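PDB 5COZ: regulatory protein YycH-like domain-containing protein from Eubacterium rectale, which is of unknown function but carries a YycH-like regulatory domain and is probably exported and tethered to the membrane as a lipoprotein. Local coordinates for residues 50-55 / 182-187; 171-176 / 214-219; 222-227 / 302-307. All coordinates share one frame; numbering follows the deposited sequence.

Contact 1: 50-55 / 182-187; sequences NIWDAT and NVCEKN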
# COMPACT_ATOMS: atom_id res chain seq x y z
N ASN A 50 7.25 -11.13 1.95
CA ASN A 50 5.80 -11.08 2.16
C ASN A 50 5.05 -11.98 1.23
O ASN A 50 4.99 -11.74 0.00
CB ASN A 50 5.30 -9.65 1.95
CG ASN A 50 5.52 -8.76 3.14
OD1 ASN A 50 5.31 -9.18 4.28
ND2 ASN A 50 5.85 -7.48 2.88
N ILE A 51 4.50 -13.08 1.80
CA ILE A 51 3.63 -13.98 1.02
C ILE A 51 2.19 -13.87 1.55
O ILE A 51 1.30 -14.57 1.09
CB ILE A 51 4.15 -15.44 0.89
CG1 ILE A 51 4.44 -16.12 2.24
CG2 ILE A 51 5.41 -15.41 0.02
CD1 ILE A 51 3.20 -16.72 2.92
N TRP A 52 1.99 -12.98 2.56
CA TRP A 52 0.66 -12.58 3.02
C TRP A 52 -0.13 -13.81 3.45
O TRP A 52 0.42 -14.62 4.20
CB TRP A 52 -0.02 -11.74 1.90
CG TRP A 52 0.86 -10.62 1.42
CD1 TRP A 52 1.63 -10.60 0.29
CD2 TRP A 52 1.08 -9.35 2.07
NE1 TRP A 52 2.31 -9.40 0.19
CE2 TRP A 52 2.00 -8.62 1.28
CE3 TRP A 52 0.65 -8.80 3.29
CZ2 TRP A 52 2.45 -7.35 1.64
CZ3 TRP A 52 1.08 -7.53 3.64
CH2 TRP A 52 1.99 -6.83 2.84
N ASP A 53 -1.38 -13.97 2.99
CA ASP A 53 -2.19 -15.10 3.43
C ASP A 53 -2.30 -16.18 2.35
O ASP A 53 -3.21 -17.01 2.39
CB ASP A 53 -3.58 -14.59 3.85
CG ASP A 53 -3.53 -13.59 4.99
OD1 ASP A 53 -2.58 -13.65 5.80
OD2 ASP A 53 -4.43 -12.74 5.08
N ALA A 54 -1.31 -16.24 1.42
CA ALA A 54 -1.31 -17.28 0.40
C ALA A 54 -1.17 -18.66 1.04
O ALA A 54 -0.36 -18.81 1.95
CB ALA A 54 -0.15 -17.04 -0.56
N THR A 55 -1.98 -19.63 0.60
CA THR A 55 -1.96 -20.94 1.24
C THR A 55 -1.07 -21.93 0.52
O THR A 55 -0.79 -23.01 1.05
CB THR A 55 -3.37 -21.52 1.36
OG1 THR A 55 -3.94 -21.62 0.06
CG2 THR A 55 -4.28 -20.68 2.26
N ASN A 182 -12.20 -7.19 2.53
CA ASN A 182 -11.28 -8.26 2.92
C ASN A 182 -9.86 -7.75 2.77
O ASN A 182 -9.52 -7.18 1.72
CB ASN A 182 -11.47 -9.50 2.05
CG ASN A 182 -12.61 -10.39 2.49
OD1 ASN A 182 -13.32 -10.12 3.49
ND2 ASN A 182 -12.81 -11.48 1.77
N VAL A 183 -9.05 -7.93 3.81
CA VAL A 183 -7.67 -7.46 3.80
C VAL A 183 -6.75 -8.57 4.30
O VAL A 183 -7.21 -9.46 5.03
CB VAL A 183 -7.47 -6.16 4.65
CG1 VAL A 183 -8.26 -4.97 4.07
CG2 VAL A 183 -7.81 -6.38 6.12
N CYS A 184 -5.46 -8.48 3.97
CA CYS A 184 -4.50 -9.43 4.54
C CYS A 184 -4.45 -9.31 6.06
O CYS A 184 -4.65 -8.22 6.62
CB CYS A 184 -3.10 -9.21 3.97
SG CYS A 184 -3.01 -9.38 2.18
N GLU A 185 -4.06 -10.41 6.73
CA GLU A 185 -3.89 -10.38 8.17
C GLU A 185 -2.77 -9.41 8.55
O GLU A 185 -2.91 -8.70 9.55
CB GLU A 185 -3.59 -11.78 8.71
CG GLU A 185 -4.75 -12.73 8.51
CD GLU A 185 -4.65 -14.10 9.17
OE1 GLU A 185 -3.79 -14.29 10.06
OE2 GLU A 185 -5.48 -14.97 8.81
N LYS A 186 -1.69 -9.34 7.76
CA LYS A 186 -0.59 -8.43 8.04
C LYS A 186 -0.95 -7.01 7.59
O LYS A 186 -1.37 -6.78 6.46
CB LYS A 186 0.71 -8.88 7.35
CG LYS A 186 1.87 -7.89 7.56
CD LYS A 186 3.15 -8.35 6.93
CE LYS A 186 4.23 -7.29 7.08
NZ LYS A 186 5.58 -7.86 6.74
N ASN A 187 -0.77 -6.06 8.50
CA ASN A 187 -0.90 -4.65 8.19
C ASN A 187 0.41 -3.98 8.62
O ASN A 187 1.28 -4.62 9.25
CB ASN A 187 -2.14 -4.03 8.85
CG ASN A 187 -2.27 -4.37 10.28
OD1 ASN A 187 -1.45 -3.95 11.09
ND2 ASN A 187 -3.27 -5.20 10.62
O HOH W 1 5.62 -5.22 4.91
O HOH W 2 -0.88 -11.38 5.81

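Contact 2: 171-176 / 214-219; sequences LAVKTA and FFMFPD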
# COMPACT_ATOMS: atom_id res chain seq x y z
N LEU A 171 -9.12 -1.97 16.48
CA LEU A 171 -10.09 -1.04 15.92
C LEU A 171 -9.96 -0.95 14.39
O LEU A 171 -10.97 -0.87 13.68
CB LEU A 171 -9.93 0.34 16.57
CG LEU A 171 -10.87 1.45 16.10
CD1 LEU A 171 -12.36 1.04 16.19
CD2 LEU A 171 -10.58 2.74 16.85
N ALA A 172 -8.72 -0.97 13.87
CA ALA A 172 -8.52 -0.92 12.41
C ALA A 172 -9.12 -2.18 11.74
O ALA A 172 -9.82 -2.07 10.73
CB ALA A 172 -7.05 -0.79 12.09
N VAL A 173 -8.93 -3.37 12.37
CA VAL A 173 -9.43 -4.66 11.85
C VAL A 173 -10.97 -4.66 11.88
O VAL A 173 -11.62 -5.05 10.90
CB VAL A 173 -8.79 -5.82 12.67
CG1 VAL A 173 -9.55 -7.14 12.44
CG2 VAL A 173 -7.31 -5.99 12.32
N LYS A 174 -11.55 -4.16 12.98
CA LYS A 174 -13.00 -4.06 13.15
C LYS A 174 -13.58 -3.11 12.09
O LYS A 174 -14.61 -3.42 11.49
CB LYS A 174 -13.33 -3.59 14.57
CG LYS A 174 -14.82 -3.37 14.86
CD LYS A 174 -14.95 -2.63 16.20
CE LYS A 174 -16.37 -2.20 16.52
NZ LYS A 174 -17.17 -3.33 17.05
N THR A 175 -12.87 -2.00 11.78
CA THR A 175 -13.35 -1.03 10.78
C THR A 175 -13.32 -1.63 9.37
O THR A 175 -14.27 -1.45 8.61
CB THR A 175 -12.53 0.26 10.86
OG1 THR A 175 -12.60 0.75 12.20
CG2 THR A 175 -13.04 1.34 9.91
N ALA A 176 -12.23 -2.33 9.01
CA ALA A 176 -12.18 -2.95 7.68
C ALA A 176 -13.30 -3.99 7.54
O ALA A 176 -13.90 -4.10 6.47
CB ALA A 176 -10.81 -3.61 7.45
N PHE A 214 -2.58 3.01 10.09
CA PHE A 214 -2.44 1.66 9.57
C PHE A 214 -2.60 1.64 8.09
O PHE A 214 -3.47 2.32 7.55
CB PHE A 214 -3.53 0.74 10.14
CG PHE A 214 -3.28 0.43 11.59
CD1 PHE A 214 -3.78 1.25 12.60
CD2 PHE A 214 -2.61 -0.73 11.95
CE1 PHE A 214 -3.54 0.94 13.95
CE2 PHE A 214 -2.35 -1.02 13.29
CZ PHE A 214 -2.83 -0.19 14.28
N PHE A 215 -1.78 0.81 7.44
CA PHE A 215 -1.98 0.42 6.06
C PHE A 215 -2.45 -0.99 6.07
O PHE A 215 -1.75 -1.86 6.55
CB PHE A 215 -0.71 0.51 5.17
CG PHE A 215 -0.23 1.85 4.70
CD1 PHE A 215 -0.73 3.03 5.25
CD2 PHE A 215 0.71 1.94 3.68
CE1 PHE A 215 -0.23 4.28 4.83
CE2 PHE A 215 1.17 3.19 3.23
CZ PHE A 215 0.69 4.34 3.80
N MSE A 216 -3.66 -1.20 5.55
CA MSE A 216 -4.20 -2.55 5.36
C MSE A 216 -4.27 -2.80 3.88
O MSE A 216 -4.29 -1.86 3.09
CB MSE A 216 -5.55 -2.71 6.02
CG MSE A 216 -5.51 -2.14 7.42
SE MSE A 216 -7.20 -2.24 8.27
CE MSE A 216 -6.93 -3.72 8.97
N PHE A 217 -4.22 -4.08 3.49
CA PHE A 217 -4.10 -4.40 2.10
C PHE A 217 -5.24 -5.25 1.56
O PHE A 217 -5.27 -6.45 1.78
CB PHE A 217 -2.74 -5.10 1.88
CG PHE A 217 -1.58 -4.29 2.44
CD1 PHE A 217 -1.19 -3.10 1.83
CD2 PHE A 217 -0.98 -4.65 3.64
CE1 PHE A 217 -0.19 -2.31 2.39
CE2 PHE A 217 0.04 -3.86 4.20
CZ PHE A 217 0.44 -2.71 3.56
N PRO A 218 -6.19 -4.61 0.86
CA PRO A 218 -7.31 -5.35 0.24
C PRO A 218 -6.77 -6.52 -0.59
O PRO A 218 -5.79 -6.36 -1.33
CB PRO A 218 -7.97 -4.31 -0.65
CG PRO A 218 -7.75 -3.02 0.14
CD PRO A 218 -6.31 -3.15 0.62
N ASP A 219 -7.38 -7.70 -0.41
CA ASP A 219 -6.84 -8.87 -1.07
C ASP A 219 -7.92 -9.79 -1.61
O ASP A 219 -9.12 -9.56 -1.41
CB ASP A 219 -5.97 -9.64 -0.04
CG ASP A 219 -6.66 -10.33 1.13
OD1 ASP A 219 -7.79 -9.93 1.49
OD2 ASP A 219 -6.03 -11.24 1.72

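Contact 3: 222-227 / 302-307; sequences GIPYSR and SLEYML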
# COMPACT_ATOMS: atom_id res chain seq x y z
N GLY A 222 -6.11 -14.42 -0.44
CA GLY A 222 -5.02 -14.15 0.50
C GLY A 222 -3.88 -13.30 -0.01
O GLY A 222 -2.93 -13.08 0.73
N ILE A 223 -3.98 -12.81 -1.25
CA ILE A 223 -2.90 -12.08 -1.90
C ILE A 223 -3.38 -10.66 -2.15
O ILE A 223 -4.46 -10.47 -2.74
CB ILE A 223 -2.48 -12.82 -3.20
CG1 ILE A 223 -1.92 -14.20 -2.82
CG2 ILE A 223 -1.44 -11.97 -3.97
CD1 ILE A 223 -1.68 -15.13 -4.05
N PRO A 224 -2.59 -9.66 -1.73
CA PRO A 224 -3.05 -8.28 -1.90
C PRO A 224 -2.94 -7.79 -3.33
O PRO A 224 -1.99 -8.17 -4.05
CB PRO A 224 -2.11 -7.47 -0.99
CG PRO A 224 -0.81 -8.24 -1.03
CD PRO A 224 -1.27 -9.72 -1.07
N TYR A 225 -3.83 -6.88 -3.72
CA TYR A 225 -3.62 -6.19 -4.99
C TYR A 225 -2.32 -5.39 -4.88
O TYR A 225 -1.89 -5.00 -3.78
CB TYR A 225 -4.78 -5.26 -5.38
CG TYR A 225 -6.14 -5.86 -5.20
CD1 TYR A 225 -6.55 -6.93 -5.98
CD2 TYR A 225 -7.04 -5.33 -4.28
CE1 TYR A 225 -7.81 -7.53 -5.79
CE2 TYR A 225 -8.29 -5.90 -4.08
CZ TYR A 225 -8.65 -7.02 -4.81
OH TYR A 225 -9.90 -7.53 -4.65
N SER A 226 -1.71 -5.17 -6.02
CA SER A 226 -0.40 -4.58 -6.13
C SER A 226 -0.20 -3.29 -5.32
O SER A 226 -1.05 -2.37 -5.37
CB SER A 226 -0.11 -4.32 -7.60
OG SER A 226 1.04 -3.52 -7.80
N ARG A 227 0.93 -3.23 -4.61
CA ARG A 227 1.39 -2.08 -3.85
C ARG A 227 2.44 -1.29 -4.64
O ARG A 227 3.09 -0.42 -4.09
CB ARG A 227 1.95 -2.53 -2.50
CG ARG A 227 0.84 -3.07 -1.60
CD ARG A 227 1.37 -4.08 -0.60
NE ARG A 227 2.33 -3.55 0.36
CZ ARG A 227 3.59 -3.99 0.49
NH1 ARG A 227 4.11 -4.82 -0.40
NH2 ARG A 227 4.35 -3.57 1.50
N SER A 302 7.78 -9.41 -2.39
CA SER A 302 6.37 -9.53 -2.08
C SER A 302 5.59 -10.18 -3.19
O SER A 302 5.74 -9.81 -4.35
CB SER A 302 5.82 -8.12 -1.83
OG SER A 302 4.42 -8.11 -1.55
N LEU A 303 4.70 -11.12 -2.84
CA LEU A 303 3.78 -11.78 -3.76
C LEU A 303 2.52 -10.93 -3.82
O LEU A 303 1.90 -10.71 -2.77
CB LEU A 303 3.47 -13.21 -3.29
CG LEU A 303 2.38 -13.94 -4.05
CD1 LEU A 303 2.78 -14.11 -5.55
CD2 LEU A 303 2.13 -15.32 -3.37
N GLU A 304 2.16 -10.44 -5.01
CA GLU A 304 1.02 -9.54 -5.12
C GLU A 304 0.20 -9.88 -6.34
O GLU A 304 0.66 -10.59 -7.23
CB GLU A 304 1.48 -8.07 -5.20
CG GLU A 304 2.41 -7.71 -4.04
CD GLU A 304 2.88 -6.28 -3.96
OE1 GLU A 304 2.56 -5.50 -4.89
OE2 GLU A 304 3.67 -5.96 -3.04
N TYR A 305 -1.03 -9.35 -6.40
CA TYR A 305 -1.86 -9.50 -7.58
C TYR A 305 -1.85 -8.19 -8.36
O TYR A 305 -2.34 -7.17 -7.87
CB TYR A 305 -3.31 -9.82 -7.18
CG TYR A 305 -3.67 -11.29 -7.16
CD1 TYR A 305 -3.41 -12.11 -8.26
CD2 TYR A 305 -4.37 -11.84 -6.09
CE1 TYR A 305 -3.84 -13.44 -8.29
CE2 TYR A 305 -4.81 -13.17 -6.12
CZ TYR A 305 -4.55 -13.96 -7.23
OH TYR A 305 -5.01 -15.26 -7.26
N MSE A 306 -1.33 -8.24 -9.58
CA MSE A 306 -1.31 -7.05 -10.42
C MSE A 306 -2.54 -7.05 -11.33
O MSE A 306 -2.95 -8.11 -11.82
CB MSE A 306 -0.04 -6.98 -11.26
CG MSE A 306 0.03 -5.70 -12.07
SE MSE A 306 1.82 -5.36 -12.72
CE MSE A 306 2.55 -4.61 -11.13
N LEU A 307 -3.12 -5.86 -11.50
CA LEU A 307 -4.23 -5.69 -12.41
C LEU A 307 -3.79 -5.10 -13.72
O LEU A 307 -3.00 -4.14 -13.75
CB LEU A 307 -5.29 -4.80 -11.82
CG LEU A 307 -5.96 -5.32 -10.57
CD1 LEU A 307 -7.16 -4.62 -10.42
CD2 LEU A 307 -6.42 -6.74 -10.71

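Contact 1: 50-55 / 182-187
Lys186 and Asn50 make one of the two direct hydrogen bonds between loops 50-55 and 182-187. Lys186 NZ donates to Asn50 OD1 at 2.8 Å, lying in the carbonyl plane on a lone pair, with a C=O...N angle of 129°. The lysine gets there fully stretched: CG is anti to the backbone N (chi1 177°) and every later bond is extended, and the chain crosses the Asn50 side chain at about a right angle. A salt bridge to Glu48 holds NZ as well, while Asn50 ND2 turns to Glu300 and to a water that NZ reaches only weakly. The second direct bond is Glu185 N to Asp53 OD2, 2.9 Å and 153° at the hydrogen, taken on the syn lone pair of the carboxylate. Asp53 OD1 accepts from another water at 2.8 Å, and this water in turn accepts from Lys186 N at 2.9 Å.

The apolar contacts centre on Trp52, which follows Ile51 in a type II' turn closed by Ala54 N on Ile51 O. Cys184 SG sits 3.8 Å from Trp52 CB and obliquely to the indole, 4.7 Å from the centroid of its five-membered ring. Farther along, Lys186 CB, CG and CD all pass Trp52 CZ3 at about 4.0 Å, and Lys186 O lies at the ring edge. The indole NE1 bonds to Ser302 and Pro224 packs against the ring, tying the turn to neighbouring strands.

Glu185 OE2 stands 4.4 Å from Asp53 OD1, an unfavourable pairing that may raise the proton affinity of both acids slightly. The Asp53 carboxylate serves two successive backbone N-H groups, Glu185 directly and Lys186 through water, and so probably helps to hold 182-187 beside the turn.

Contact 2: 171-176 / 214-219
Leu171 O, one residue before the Ala172 methyl that rests on Phe214, is gripped twice within its helix: Thr175 OG1 donates to Leu171 O at 2.7 Å, and Thr175 N reaches the same oxygen at 2.9 Å from the opposite face of the carbonyl plane. The threonine hydroxyl is thereby satisfied by the helix backbone, although Thr175 is buried, its side chain touching Leu256 of strand 252-258.

Across the contact the meeting is apolar. Ala172 CB stands over one face of the Phe214 ring, displaced toward its rim, in a CH-pi contact 4.2 Å from the centroid and 23° off the ring normal. Its closest ring atom is Phe214 CD1, at 3.9 Å. Helix 165-178 lies here on one face of the antiparallel sheet that includes strands 211-220, 244-249 and 252-258; its axis runs 10.1 Å from that of strand 214-216, with a signed crossing angle of -40°. Strand alternation sends Phe214 and Met216 toward the helix, whereas Phe215 between them packs against Tyr190 and His243. Leu171 touches Met248 and Ala176 touches Leu244, both of strand 244-249.

Met216, a selenomethionine with two conformers, lies against the alanines in one of them, and the details that follow hold for that conformer alone and are less certain. Its SE lies 3.6 Å from Ala172 O and 3.9 Å from Ala176 CB, so that two residues one helical turn apart border the selenium. Ala172 O already accepts from Ala176 N in the helix. The side chain runs straight through chi2 and then bends at chi3 (91°), which lays CE against the backbone of Ala172 and Val173. Val173 CG2 comes within 4.1 Å of Met216 CE at the exposed margin, the two side chains crossing at about a right angle.

Contact 3: 222-227 / 302-307
A single beta bridge, Tyr225 with Tyr305, joins short strand 223-224 and the residues after it to long strand 295-311, and so links the antiparallel sheet to the mixed one. Tyr305 supplies both bonds: its N donates to Pro224 O at 2.8 Å, nearly straight, and its O accepts from Ser226 N at 2.8 Å, the donor standing above the carbonyl plane. Tyr225 CA adds a C-H...O contact to Tyr305 O.

Ile223 packs beside the bridge, against Tyr305 and Leu303. Its CB lies 3.6 Å from Tyr305 CD2, oblique to the ring, and its CD1 reaches Leu303 CD2 at 3.9 Å.

Beyond the bridge, Glu304 takes hold of Arg227 with both oxygens. With CG beside the backbone N (chi1 -53°) and the chain extended beyond it, OE1 accepts from Arg227 N at 2.8 Å and 171°, met from above the carboxylate plane. OE2 forms a salt bridge to Arg227 NH1 at 2.9 Å, in the guanidinium plane, although the two flat groups are turned 70° apart. Ser302 OG donates to the anti lone pair of OE2 at 2.7 Å, and Tyr324 OH also bonds this oxygen. Replacing Glu304 by an alanine would probably leave Arg227 N and the Ser302 hydroxyl without this acceptor and take one of the acids from the guanidinium.

Glu300 and Glu188 also pair with Arg227, and Phe217 makes a cation-pi contact with it. Shared among three acids, the arginine charge would, with the two hydroxyls, tend to favour an ionised Glu304, against the opposing effect of the other carboxylates.

The three contacts lie about 10 to 12 Å from the centre of the molecule: the centre of contact 1 is about 11 Å from that of contact 2 and 10 Å from that of contact 3, while contacts 2 and 3 are about 16 Å apart. Along the chain the order is 50-55, 171-176, 182-187, 214-219, so contacts 1 and 2 cross; contact 3 (222-227, 302-307) follows. Backbone bonds join them: Cys184 N to Phe217 O, Pro218 O to Tyr225 N, Asp53 N to Gly222 O, and Asn50 O to Leu303 N. Contact 2 packs a helix on the antiparallel sheet, whereas contacts 1 and 3 join elements of that sheet to those of the mixed sheet.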